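Local coordinates for protein esterase (Uncultured bacterium, PDB 5EGN) that hydrolyses carboxylic esters and degrades N-acyl homoserine lactones, the signal molecules of bacterial quorum sensing, at residues V20-L25 / R86-G91; H26-N31 / N92-M97; L102-P107 / S200-P205; G112-S117 / P205-A210. The protein carries 2 engineered substitutions. One frame throughout, in Å; residues are numbered along the deposited sequence.

How the interactions relate
All four contacts belong to one alpha/beta hydrolase fold. Interactions 1 and 4 are parallel strand pairs of its central sheet, with centres about 11 Å apart. Strands 87-92 and 110-116 lie side by side between them, so four consecutive strands run without a break. Interaction 2 continues interaction 1 beyond the strand ends, into the loop after strand 21-25 and the probable nucleophile elbow that opens helix 94-105. Interaction 3 uses the far end of that helix, its centre about 18 Å from that of interaction 2, and shares P205 with interaction 4. Interactions 1 and 2 alternate along the chain, as do 3 and 4. The sheet core thus joins the probable active-site turn to an outer loop.

Interaction 1 of 4, residues V20-L25 / R86-G91; sequences VPIVFL and RAVFVG
Two neighbouring parallel strands at the heart of the alpha/beta hydrolase sheet meet here, with P21 to L25 set against A87 to G91. Their short axes cross at -24°, the twist of such a sheet. The backbone ladder has four hydrogen bonds. V88 N donates to P21 O at 2.8 Å, and V23 N to V88 O. V90 N then reaches V23 O at 2.8 Å, and L25 N reaches V90 O at 2.9 Å.

On one face lie I22, F24, V88 and V90. The F24 ring sits alongside V90, with CD2 3.8 Å from V90 CB. I22 CG2 lies 3.8 Å from V90 CG2. The I22 chi1 of -57° sets CG1 beside the backbone N and leaves CG2 anti to it, pointing at V90 and V88 CG1.

The other face carries V23, L25 and F89. V23 and F89 point the same way, and F89 CD1 comes within 3.6 Å of V23 CB. V23 CG2 also reaches A87 CB, at 3.7 Å. Helix 68-81 packs on this face through V75 and L79, while helix 94-105 adds A99 and L102 against F89.

The polar groups that meet between these strands are backbone amides and carbonyls, paired with each other. The touching side chains are hydrocarbon, so the ladder and apolar packing on both faces hold the pair together.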
loop_
_atom_site.group_PDB
_atom_site.type_symbol
_atom_site.label_atom_id
_atom_site.label_comp_id
_atom_site.label_asym_id
_atom_site.label_seq_id
_atom_site.Cartn_x
_atom_site.Cartn_y
_atom_site.Cartn_z
ATOM N N VAL A 20 12.052 -6.210 17.555
ATOM C CA VAL A 20 12.358 -4.797 17.746
ATOM C C VAL A 20 11.424 -3.950 16.891
ATOM O O VAL A 20 11.397 -4.092 15.671
ATOM C CB VAL A 20 13.824 -4.481 17.390
ATOM C CG1 VAL A 20 14.095 -2.990 17.499
ATOM C CG2 VAL A 20 14.768 -5.269 18.285
ATOM N N PRO A 21 10.647 -3.068 17.534
ATOM C CA PRO A 21 9.600 -2.294 16.858
ATOM C C PRO A 21 10.135 -1.238 15.892
ATOM O O PRO A 21 11.088 -0.528 16.214
ATOM C CB PRO A 21 8.852 -1.621 18.020
ATOM C CG PRO A 21 9.265 -2.375 19.249
ATOM C CD PRO A 21 10.664 -2.814 18.983
ATOM N N ILE A 22 9.516 -1.146 14.719
ATOM C CA ILE A 22 9.825 -0.088 13.761
ATOM C C ILE A 22 8.557 0.682 13.409
ATOM O O ILE A 22 7.591 0.100 12.918
ATOM C CB ILE A 22 10.450 -0.639 12.464
ATOM C CG1 ILE A 22 11.713 -1.447 12.764
ATOM C CG2 ILE A 22 10.759 0.499 11.499
ATOM C CD1 ILE A 22 12.349 -2.054 11.533
ATOM N N VAL A 23 8.558 1.986 13.652
ATOM C CA VAL A 23 7.370 2.789 13.391
ATOM C C VAL A 23 7.507 3.641 12.130
ATOM O O VAL A 23 8.382 4.503 12.040
ATOM C CB VAL A 23 7.041 3.704 14.582
ATOM C CG1 VAL A 23 5.845 4.576 14.259
ATOM C CG2 VAL A 23 6.771 2.870 15.826
ATOM N N PHE A 24 6.630 3.392 11.160
ATOM C CA PHE A 24 6.609 4.140 9.911
ATOM C C PHE A 24 5.562 5.256 9.932
ATOM O O PHE A 24 4.349 5.024 10.160
ATOM C CB PHE A 24 6.361 3.207 8.722
ATOM C CG PHE A 24 7.434 2.169 8.523
ATOM C CD1 PHE A 24 7.295 0.902 9.067
ATOM C CD2 PHE A 24 8.577 2.458 7.792
ATOM C CE1 PHE A 24 8.273 -0.057 8.883
ATOM C CE2 PHE A 24 9.557 1.501 7.604
ATOM C CZ PHE A 24 9.405 0.243 8.152
ATOM N N LEU A 25 6.073 6.462 9.696
ATOM C CA LEU A 25 5.312 7.701 9.708
ATOM C C LEU A 25 5.313 8.313 8.316
ATOM O O LEU A 25 6.336 8.823 7.858
ATOM C CB LEU A 25 5.916 8.680 10.714
ATOM C CG LEU A 25 6.090 8.133 12.127
ATOM C CD1 LEU A 25 6.761 9.145 13.045
ATOM C CD2 LEU A 25 4.731 7.735 12.658
ATOM N N ARG A 86 10.097 1.169 23.614
ATOM C CA ARG A 86 10.865 2.007 22.700
ATOM C C ARG A 86 10.752 1.485 21.274
ATOM O O ARG A 86 10.497 0.300 21.060
ATOM C CB ARG A 86 12.333 2.062 23.121
ATOM C CG ARG A 86 12.568 2.595 24.519
ATOM C CD ARG A 86 14.054 2.664 24.835
ATOM N NE ARG A 86 14.304 3.088 26.209
ATOM C CZ ARG A 86 14.627 4.329 26.564
ATOM N NH1 ARG A 86 14.746 5.277 25.644
ATOM N NH2 ARG A 86 14.830 4.621 27.841
ATOM N N ALA A 87 10.948 2.364 20.297
ATOM C CA ALA A 87 10.799 1.964 18.904
ATOM C C ALA A 87 11.795 2.646 17.970
ATOM O O ALA A 87 12.359 3.695 18.291
ATOM C CB ALA A 87 9.378 2.238 18.435
ATOM N N VAL A 88 12.010 2.018 16.819
ATOM C CA VAL A 88 12.744 2.618 15.714
ATOM C C VAL A 88 11.780 3.482 14.914
ATOM O O VAL A 88 10.736 3.004 14.481
ATOM C CB VAL A 88 13.364 1.551 14.794
ATOM C CG1 VAL A 88 13.780 2.167 13.462
ATOM C CG2 VAL A 88 14.538 0.865 15.482
ATOM N N PHE A 89 12.114 4.752 14.722
ATOM C CA PHE A 89 11.192 5.648 14.035
ATOM C C PHE A 89 11.681 6.061 12.655
ATOM O O PHE A 89 12.752 6.650 12.502
ATOM C CB PHE A 89 10.921 6.888 14.888
ATOM C CG PHE A 89 10.155 6.595 16.146
ATOM C CD1 PHE A 89 8.783 6.408 16.107
ATOM C CD2 PHE A 89 10.807 6.493 17.363
ATOM C CE1 PHE A 89 8.074 6.133 17.260
ATOM C CE2 PHE A 89 10.105 6.218 18.519
ATOM C CZ PHE A 89 8.736 6.039 18.467
ATOM N N VAL A 90 10.873 5.736 11.652
ATOM C CA VAL A 90 11.152 6.099 10.273
ATOM C C VAL A 90 10.158 7.157 9.809
ATOM O O VAL A 90 8.989 6.861 9.561
ATOM C CB VAL A 90 11.083 4.874 9.347
ATOM C CG1 VAL A 90 11.499 5.250 7.938
ATOM C CG2 VAL A 90 11.966 3.760 9.885
ATOM N N GLY A 91 10.626 8.395 9.700
ATOM C CA GLY A 91 9.756 9.504 9.360
ATOM C C GLY A 91 10.049 10.133 8.013
ATOM O O GLY A 91 11.199 10.412 7.680
#

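Interaction 2 of 4, residues H26-N31 / N92-M97; sequences HPFSTN and NSIGGM
The P27 ring crosses the N92 side chain obliquely, its CG 3.2 Å from N92 OD1. The contact joins the loop after strand 21-25 to the GxSxG turn, probably the nucleophile elbow, with S93 at the nucleophile's place. S93 has a positive phi (53°), as expected at such an elbow. The N92 amide is held from outside: ND2 bonds to L116 O, and OD1 accepts from Q245 NE2.

P27 also offers CB to S93 CB, at 3.9 Å. Its CA makes a CH...O contact of 3.1 Å with N92 O, an oxygen that also accepts from G95 N. A glycine in place of P27 would probably leave the N92 amide and S93 CB without the ring carbons they pack on, and let the loop backbone flex.

F28 and I94 meet next. I94 CG1 is anti to its backbone N (chi1 -167°), which carries CD1 to F28 CD1 at 3.8 Å. F175 and H56 also flank the F28 ring. In related hydrolases the amides of residues placed like F28 and I94 form the oxyanion hole, and probably do here. On the loop side, T30 OG1 donates to P27 O at 2.7 Å, from above the carbonyl plane.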
loop_
_atom_site.group_PDB
_atom_site.type_symbol
_atom_site.label_atom_id
_atom_site.label_comp_id
_atom_site.label_asym_id
_atom_site.label_seq_id
_atom_site.Cartn_x
_atom_site.Cartn_y
_atom_site.Cartn_z
ATOM N N HIS A 26 4.162 8.267 7.652
ATOM C CA HIS A 26 4.041 8.690 6.258
ATOM C C HIS A 26 4.180 10.204 6.075
ATOM O O HIS A 26 3.964 10.963 7.018
ATOM C CB HIS A 26 2.696 8.223 5.695
ATOM C CG HIS A 26 1.520 8.966 6.249
ATOM N ND1 HIS A 26 1.123 10.196 5.771
ATOM C CD2 HIS A 26 0.659 8.653 7.245
ATOM C CE1 HIS A 26 0.067 10.609 6.448
ATOM N NE2 HIS A 26 -0.236 9.691 7.348
ATOM N N PRO A 27 4.533 10.648 4.854
ATOM C CA PRO A 27 4.615 12.086 4.565
ATOM C C PRO A 27 3.249 12.766 4.507
ATOM O O PRO A 27 2.215 12.100 4.548
ATOM C CB PRO A 27 5.296 12.130 3.193
ATOM C CG PRO A 27 4.954 10.832 2.572
ATOM C CD PRO A 27 4.971 9.841 3.701
ATOM N N PHE A 28 3.266 14.090 4.404
ATOM C CA PHE A 28 2.054 14.901 4.405
ATOM C C PHE A 28 1.171 14.603 3.191
ATOM O O PHE A 28 1.676 14.344 2.099
ATOM C CB PHE A 28 2.432 16.386 4.450
ATOM C CG PHE A 28 1.308 17.293 4.859
ATOM C CD1 PHE A 28 0.570 17.040 6.003
ATOM C CD2 PHE A 28 1.010 18.420 4.111
ATOM C CE1 PHE A 28 -0.459 17.886 6.380
ATOM C CE2 PHE A 28 -0.015 19.269 4.483
ATOM C CZ PHE A 28 -0.751 19.000 5.620
ATOM N N SER A 29 -0.145 14.620 3.418
ATOM C CA SER A 29 -1.180 14.406 2.395
ATOM C C SER A 29 -1.295 12.955 1.921
ATOM O O SER A 29 -2.185 12.630 1.136
ATOM C CB SER A 29 -0.947 15.312 1.180
ATOM O OG SER A 29 -0.021 14.724 0.285
ATOM N N THR A 30 -0.407 12.087 2.395
ATOM C CA THR A 30 -0.461 10.677 2.023
ATOM C C THR A 30 -1.043 9.843 3.156
ATOM O O THR A 30 -1.771 10.357 4.006
ATOM C CB THR A 30 0.931 10.127 1.665
ATOM O OG1 THR A 30 1.729 10.027 2.852
ATOM C CG2 THR A 30 1.626 11.040 0.667
ATOM N N ASN A 31 -0.725 8.553 3.157
ATOM C CA ASN A 31 -1.083 7.668 4.260
ATOM C C ASN A 31 -0.113 6.498 4.375
ATOM O O ASN A 31 0.916 6.467 3.702
ATOM C CB ASN A 31 -2.513 7.148 4.107
ATOM C CG ASN A 31 -2.739 6.425 2.795
ATOM O OD1 ASN A 31 -2.302 5.289 2.612
ATOM N ND2 ASN A 31 -3.442 7.077 1.879
ATOM N N ASN A 92 8.992 10.360 7.240
ATOM C CA ASN A 92 9.097 10.981 5.928
ATOM C C ASN A 92 8.424 12.349 5.915
ATOM O O ASN A 92 7.242 12.462 6.235
ATOM C CB ASN A 92 8.479 10.070 4.867
ATOM C CG ASN A 92 8.801 10.515 3.457
ATOM O OD1 ASN A 92 8.077 10.197 2.516
ATOM N ND2 ASN A 92 9.894 11.251 3.301
ATOM N N SER A 93 9.184 13.379 5.546
ATOM C CA SER A 93 8.712 14.765 5.587
ATOM C C SER A 93 8.169 15.127 6.963
ATOM O O SER A 93 8.923 15.280 7.924
ATOM C CB SER A 93 7.634 15.006 4.524
ATOM O OG SER A 93 7.019 16.270 4.694
ATOM N N ILE A 94 6.848 15.253 7.045
ATOM C CA ILE A 94 6.188 15.598 8.293
ATOM C C ILE A 94 6.341 14.464 9.303
ATOM O O ILE A 94 6.296 14.690 10.509
ATOM C CB ILE A 94 4.691 15.916 8.074
ATOM C CG1 ILE A 94 4.097 16.590 9.313
ATOM C CG2 ILE A 94 3.912 14.661 7.708
ATOM C CD1 ILE A 94 2.639 16.950 9.167
ATOM N N GLY A 95 6.542 13.248 8.806
ATOM C CA GLY A 95 6.784 12.107 9.668
ATOM C C GLY A 95 8.093 12.276 10.413
ATOM O O GLY A 95 8.217 11.886 11.575
ATOM N N GLY A 96 9.075 12.861 9.733
ATOM C CA GLY A 96 10.351 13.174 10.348
ATOM C C GLY A 96 10.179 14.209 11.442
ATOM O O GLY A 96 10.797 14.113 12.506
ATOM N N MET A 97 9.332 15.200 11.175
ATOM C CA MET A 97 8.978 16.204 12.172
ATOM C C MET A 97 8.387 15.546 13.410
ATOM O O MET A 97 8.778 15.849 14.539
ATOM C CB MET A 97 7.978 17.210 11.601
ATOM C CG MET A 97 8.438 17.926 10.351
ATOM S SD MET A 97 7.253 19.179 9.831
ATOM C CE MET A 97 8.014 19.739 8.313
#

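Interaction 3 of 4, residues L102-P107 / S200-P205; sequences LNLDHP and SSIQAP
L104 and I202 cross at about a right angle, and so do N103 and I202. I202 thus stands across two consecutive side chains of helix 94-105. The helix end meets the loop that leads into strand 206-211.

L104 starts off alongside the loop, but its end bends in toward it. Its CD1 methyl comes 3.5 Å from I202 CG1 and 4.0 Å from I202 CD1. The same methyl sits 3.8 Å from S201 OG, a hydroxyl bonded to R198 O.

The second branch of I202 serves N103. CG2 is anti to the backbone N of I202, while CG1 lies beside that N (chi1 -57°). The two branches therefore part, CG1 to L104 and CG2 to N103. CG2 lies 4.1 Å from N103 CB and 3.9 Å from N103 OD1. The N103 oxygen then looks past I202 to A204 CB, at 3.3 Å. The other end of the amide is fixed by the sheet and its own helix: ND2 bonds to N113 OD1 and A99 O.

I229 backs I202. An alanine at I202 would strip both branches, and would probably leave the L104 methyl without the CG1 and CD1 it rests on and open a gap beside N103.

No hydrogen bond links the helix end to the loop. The join rests on van der Waals contact, apolar between L104 and I202.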
loop_
_atom_site.group_PDB
_atom_site.type_symbol
_atom_site.label_atom_id
_atom_site.label_comp_id
_atom_site.label_asym_id
_atom_site.label_seq_id
_atom_site.Cartn_x
_atom_site.Cartn_y
_atom_site.Cartn_z
ATOM N N LEU A 102 8.914 13.715 18.878
ATOM C CA LEU A 102 8.814 12.556 19.755
ATOM C C LEU A 102 10.105 12.366 20.546
ATOM O O LEU A 102 10.072 11.959 21.705
ATOM C CB LEU A 102 8.488 11.301 18.942
ATOM C CG LEU A 102 7.976 10.067 19.689
ATOM C CD1 LEU A 102 7.050 9.268 18.791
ATOM C CD2 LEU A 102 9.124 9.194 20.164
ATOM N N ASN A 103 11.240 12.655 19.916
ATOM C CA ASN A 103 12.523 12.621 20.611
ATOM C C ASN A 103 12.607 13.715 21.666
ATOM O O ASN A 103 13.252 13.549 22.703
ATOM C CB ASN A 103 13.682 12.764 19.622
ATOM C CG ASN A 103 14.144 11.433 19.070
ATOM O OD1 ASN A 103 15.196 10.921 19.453
ATOM N ND2 ASN A 103 13.357 10.860 18.167
ATOM N N LEU A 104 11.948 14.837 21.391
ATOM C CA LEU A 104 11.926 15.958 22.325
ATOM C C LEU A 104 11.067 15.678 23.559
ATOM O O LEU A 104 11.509 15.893 24.688
ATOM C CB LEU A 104 11.426 17.222 21.620
ATOM C CG LEU A 104 12.502 18.216 21.181
ATOM C CD1 LEU A 104 13.650 17.494 20.511
ATOM C CD2 LEU A 104 11.926 19.275 20.253
ATOM N N ASP A 105 9.847 15.197 23.340
ATOM C CA ASP A 105 8.892 15.018 24.432
ATOM C C ASP A 105 8.927 13.622 25.054
ATOM O O ASP A 105 8.603 13.457 26.229
ATOM C CB ASP A 105 7.473 15.316 23.945
ATOM C CG ASP A 105 7.303 16.749 23.488
ATOM O OD1 ASP A 105 8.075 17.616 23.949
ATOM O OD2 ASP A 105 6.396 17.011 22.671
ATOM N N HIS A 106 9.310 12.620 24.269
ATOM C CA HIS A 106 9.365 11.252 24.777
ATOM C C HIS A 106 10.660 10.540 24.392
ATOM O O HIS A 106 10.632 9.576 23.628
ATOM C CB HIS A 106 8.166 10.445 24.270
ATOM C CG HIS A 106 6.844 11.091 24.542
ATOM N ND1 HIS A 106 6.342 12.114 23.768
ATOM C CD2 HIS A 106 5.920 10.861 25.506
ATOM C CE1 HIS A 106 5.167 12.486 24.240
ATOM N NE2 HIS A 106 4.887 11.742 25.295
ATOM N N PRO A 107 11.799 11.002 24.931
ATOM C CA PRO A 107 13.082 10.370 24.608
ATOM C C PRO A 107 13.179 8.958 25.177
ATOM O O PRO A 107 14.019 8.168 24.750
ATOM C CB PRO A 107 14.104 11.298 25.270
ATOM C CG PRO A 107 13.363 11.901 26.412
ATOM C CD PRO A 107 11.952 12.079 25.926
ATOM N N SER A 200 19.929 20.167 18.968
ATOM C CA SER A 200 21.099 19.613 19.642
ATOM C C SER A 200 20.732 18.876 20.926
ATOM O O SER A 200 21.585 18.245 21.550
ATOM C CB SER A 200 22.114 20.718 19.941
ATOM O OG SER A 200 21.519 21.786 20.656
ATOM N N SER A 201 19.464 18.961 21.317
ATOM C CA SER A 201 18.964 18.211 22.464
ATOM C C SER A 201 18.577 16.793 22.052
ATOM O O SER A 201 18.477 15.901 22.891
ATOM C CB SER A 201 17.771 18.925 23.104
ATOM O OG SER A 201 16.707 19.080 22.182
ATOM N N ILE A 202 18.356 16.591 20.756
ATOM C CA ILE A 202 18.148 15.251 20.217
ATOM C C ILE A 202 19.465 14.496 20.230
ATOM O O ILE A 202 20.395 14.869 19.524
ATOM C CB ILE A 202 17.602 15.285 18.776
ATOM C CG1 ILE A 202 16.296 16.072 18.716
ATOM C CG2 ILE A 202 17.422 13.870 18.237
ATOM C CD1 ILE A 202 15.707 16.173 17.326
ATOM N N GLN A 203 19.555 13.436 21.023
ATOM C CA GLN A 203 20.826 12.735 21.173
ATOM C C GLN A 203 20.787 11.299 20.669
ATOM O O GLN A 203 21.824 10.670 20.480
ATOM C CB GLN A 203 21.254 12.758 22.639
ATOM C CG GLN A 203 21.385 14.158 23.224
ATOM C CD GLN A 203 22.719 14.787 22.897
ATOM O OE1 GLN A 203 23.698 14.089 22.626
ATOM N NE2 GLN A 203 22.772 16.111 22.936
ATOM N N ALA A 204 19.580 10.793 20.454
ATOM C CA ALA A 204 19.383 9.421 19.998
ATOM C C ALA A 204 20.043 9.197 18.639
ATOM O O ALA A 204 20.214 10.146 17.869
ATOM C CB ALA A 204 17.899 9.095 19.928
ATOM N N PRO A 205 20.438 7.945 18.350
ATOM C CA PRO A 205 21.024 7.597 17.051
ATOM C C PRO A 205 20.125 8.005 15.887
ATOM O O PRO A 205 19.003 7.516 15.773
ATOM C CB PRO A 205 21.161 6.077 17.127
ATOM C CG PRO A 205 21.299 5.789 18.574
ATOM C CD PRO A 205 20.425 6.793 19.270
#

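Interaction 4 of 4, residues G112-S117 / P205-A210; sequences GNLILS and PTLVVA
N113 N donates to P205 O at the start of a parallel strand pair of the alpha/beta hydrolase sheet, G112-S117 with P205-A210. L207 N answers with a 2.8 Å bond to N113 O. I115 N reaches L207 O at 2.8 Å, but with a bent N-H...O angle of 142°. V209 N closes on I115 O, and S117 N on V209 O. The axes diverge by only 13°.

The carbonyls also receive CH...O contacts. L114 CA lies 3.3 Å from L207 O, and V208 CA 3.3 Å from I115 O.

One polar side-chain pair spans the strands. N113 ND2 makes a weak 3.4 Å bond to T206 OG1. The stronger bonds of both side chains go outside, N113 OD1 to N103 and T206 OG1 to A204 O.

Apolar contacts occur on both faces. I115 CG1 meets T206 CG2 at 3.8 Å on the face of N113 and V208. On the other, L114 CD2 touches V209 CG2 at 3.8 Å. L116 CD1 meets V209 CG1 at 3.7 Å, because the L116 chi2 of 75° turns CD1 back toward V209.

Helix 219-228 packs on the I115 and V208 face, helices 249-257 and 244-247 on the L116 and V209 face. Strand 87-92 borders strand 110-116, and strand 233-237 borders strand 206-211.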
loop_
_atom_site.group_PDB
_atom_site.type_symbol
_atom_site.label_atom_id
_atom_site.label_comp_id
_atom_site.label_asym_id
_atom_site.label_seq_id
_atom_site.Cartn_x
_atom_site.Cartn_y
_atom_site.Cartn_z
ATOM N N GLY A 112 15.992 4.695 17.978
ATOM C CA GLY A 112 16.721 5.525 17.040
ATOM C C GLY A 112 15.818 6.055 15.947
ATOM O O GLY A 112 14.638 5.710 15.884
ATOM N N ASN A 113 16.372 6.889 15.077
ATOM C CA ASN A 113 15.576 7.523 14.037
ATOM C C ASN A 113 16.168 7.391 12.640
ATOM O O ASN A 113 17.378 7.521 12.451
ATOM C CB ASN A 113 15.383 9.008 14.355
ATOM C CG ASN A 113 14.910 9.243 15.772
ATOM O OD1 ASN A 113 13.759 8.968 16.108
ATOM N ND2 ASN A 113 15.796 9.765 16.611
ATOM N N LEU A 114 15.305 7.123 11.667
ATOM C CA LEU A 114 15.658 7.324 10.268
ATOM C C LEU A 114 14.798 8.462 9.734
ATOM O O LEU A 114 13.604 8.292 9.498
ATOM C CB LEU A 114 15.462 6.049 9.438
ATOM C CG LEU A 114 16.169 6.017 8.072
ATOM C CD1 LEU A 114 16.409 4.589 7.611
ATOM C CD2 LEU A 114 15.401 6.783 7.002
ATOM N N ILE A 115 15.414 9.627 9.560
ATOM C CA ILE A 115 14.721 10.795 9.035
ATOM C C ILE A 115 14.875 10.867 7.521
ATOM O O ILE A 115 15.976 11.086 7.016
ATOM C CB ILE A 115 15.256 12.095 9.662
ATOM C CG1 ILE A 115 15.353 11.952 11.178
ATOM C CG2 ILE A 115 14.352 13.265 9.316
ATOM C CD1 ILE A 115 14.008 11.919 11.855
ATOM N N LEU A 116 13.775 10.678 6.798
ATOM C CA LEU A 116 13.815 10.722 5.340
ATOM C C LEU A 116 13.180 11.987 4.780
ATOM O O LEU A 116 11.980 12.211 4.941
ATOM C CB LEU A 116 13.116 9.503 4.738
ATOM C CG LEU A 116 13.129 9.492 3.207
ATOM C CD1 LEU A 116 14.511 9.128 2.691
ATOM C CD2 LEU A 116 12.073 8.555 2.646
ATOM N N SER A 117 14.001 12.800 4.118
ATOM C CA SER A 117 13.542 13.991 3.407
ATOM C C SER A 117 12.691 14.912 4.274
ATOM O O SER A 117 11.523 15.151 3.973
ATOM C CB SER A 117 12.756 13.587 2.157
ATOM O OG SER A 117 13.526 12.742 1.320
ATOM N N PRO A 205 20.438 7.945 18.350
ATOM C CA PRO A 205 21.024 7.597 17.051
ATOM C C PRO A 205 20.125 8.005 15.887
ATOM O O PRO A 205 19.003 7.516 15.773
ATOM C CB PRO A 205 21.161 6.077 17.127
ATOM C CG PRO A 205 21.299 5.789 18.574
ATOM C CD PRO A 205 20.425 6.793 19.270
ATOM N N THR A 206 20.622 8.894 15.033
ATOM C CA THR A 206 19.810 9.449 13.959
ATOM C C THR A 206 20.488 9.339 12.598
ATOM O O THR A 206 21.616 9.794 12.416
ATOM C CB THR A 206 19.472 10.928 14.228
ATOM O OG1 THR A 206 18.709 11.036 15.435
ATOM C CG2 THR A 206 18.672 11.511 13.076
ATOM N N LEU A 207 19.787 8.724 11.651
ATOM C CA LEU A 207 20.240 8.671 10.268
ATOM C C LEU A 207 19.338 9.535 9.397
ATOM O O LEU A 207 18.180 9.195 9.161
ATOM C CB LEU A 207 20.254 7.229 9.755
ATOM C CG LEU A 207 20.602 7.030 8.278
ATOM C CD1 LEU A 207 21.954 7.641 7.951
ATOM C CD2 LEU A 207 20.579 5.554 7.915
ATOM N N VAL A 208 19.867 10.660 8.930
ATOM C CA VAL A 208 19.110 11.552 8.061
ATOM C C VAL A 208 19.391 11.212 6.603
ATOM O O VAL A 208 20.545 11.135 6.186
ATOM C CB VAL A 208 19.449 13.030 8.325
ATOM C CG1 VAL A 208 18.572 13.936 7.478
ATOM C CG2 VAL A 208 19.275 13.355 9.799
ATOM N N VAL A 209 18.330 10.997 5.831
ATOM C CA VAL A 209 18.471 10.587 4.439
ATOM C C VAL A 209 17.803 11.584 3.500
ATOM O O VAL A 209 16.621 11.895 3.645
ATOM C CB VAL A 209 17.873 9.190 4.204
ATOM C CG1 VAL A 209 18.160 8.722 2.788
ATOM C CG2 VAL A 209 18.431 8.206 5.219
ATOM N N ALA A 210 18.570 12.079 2.534
ATOM C CA ALA A 210 18.087 13.108 1.625
ATOM C C ALA A 210 18.283 12.721 0.165
ATOM O O ALA A 210 19.300 12.132 -0.201
ATOM C CB ALA A 210 18.787 14.422 1.910
#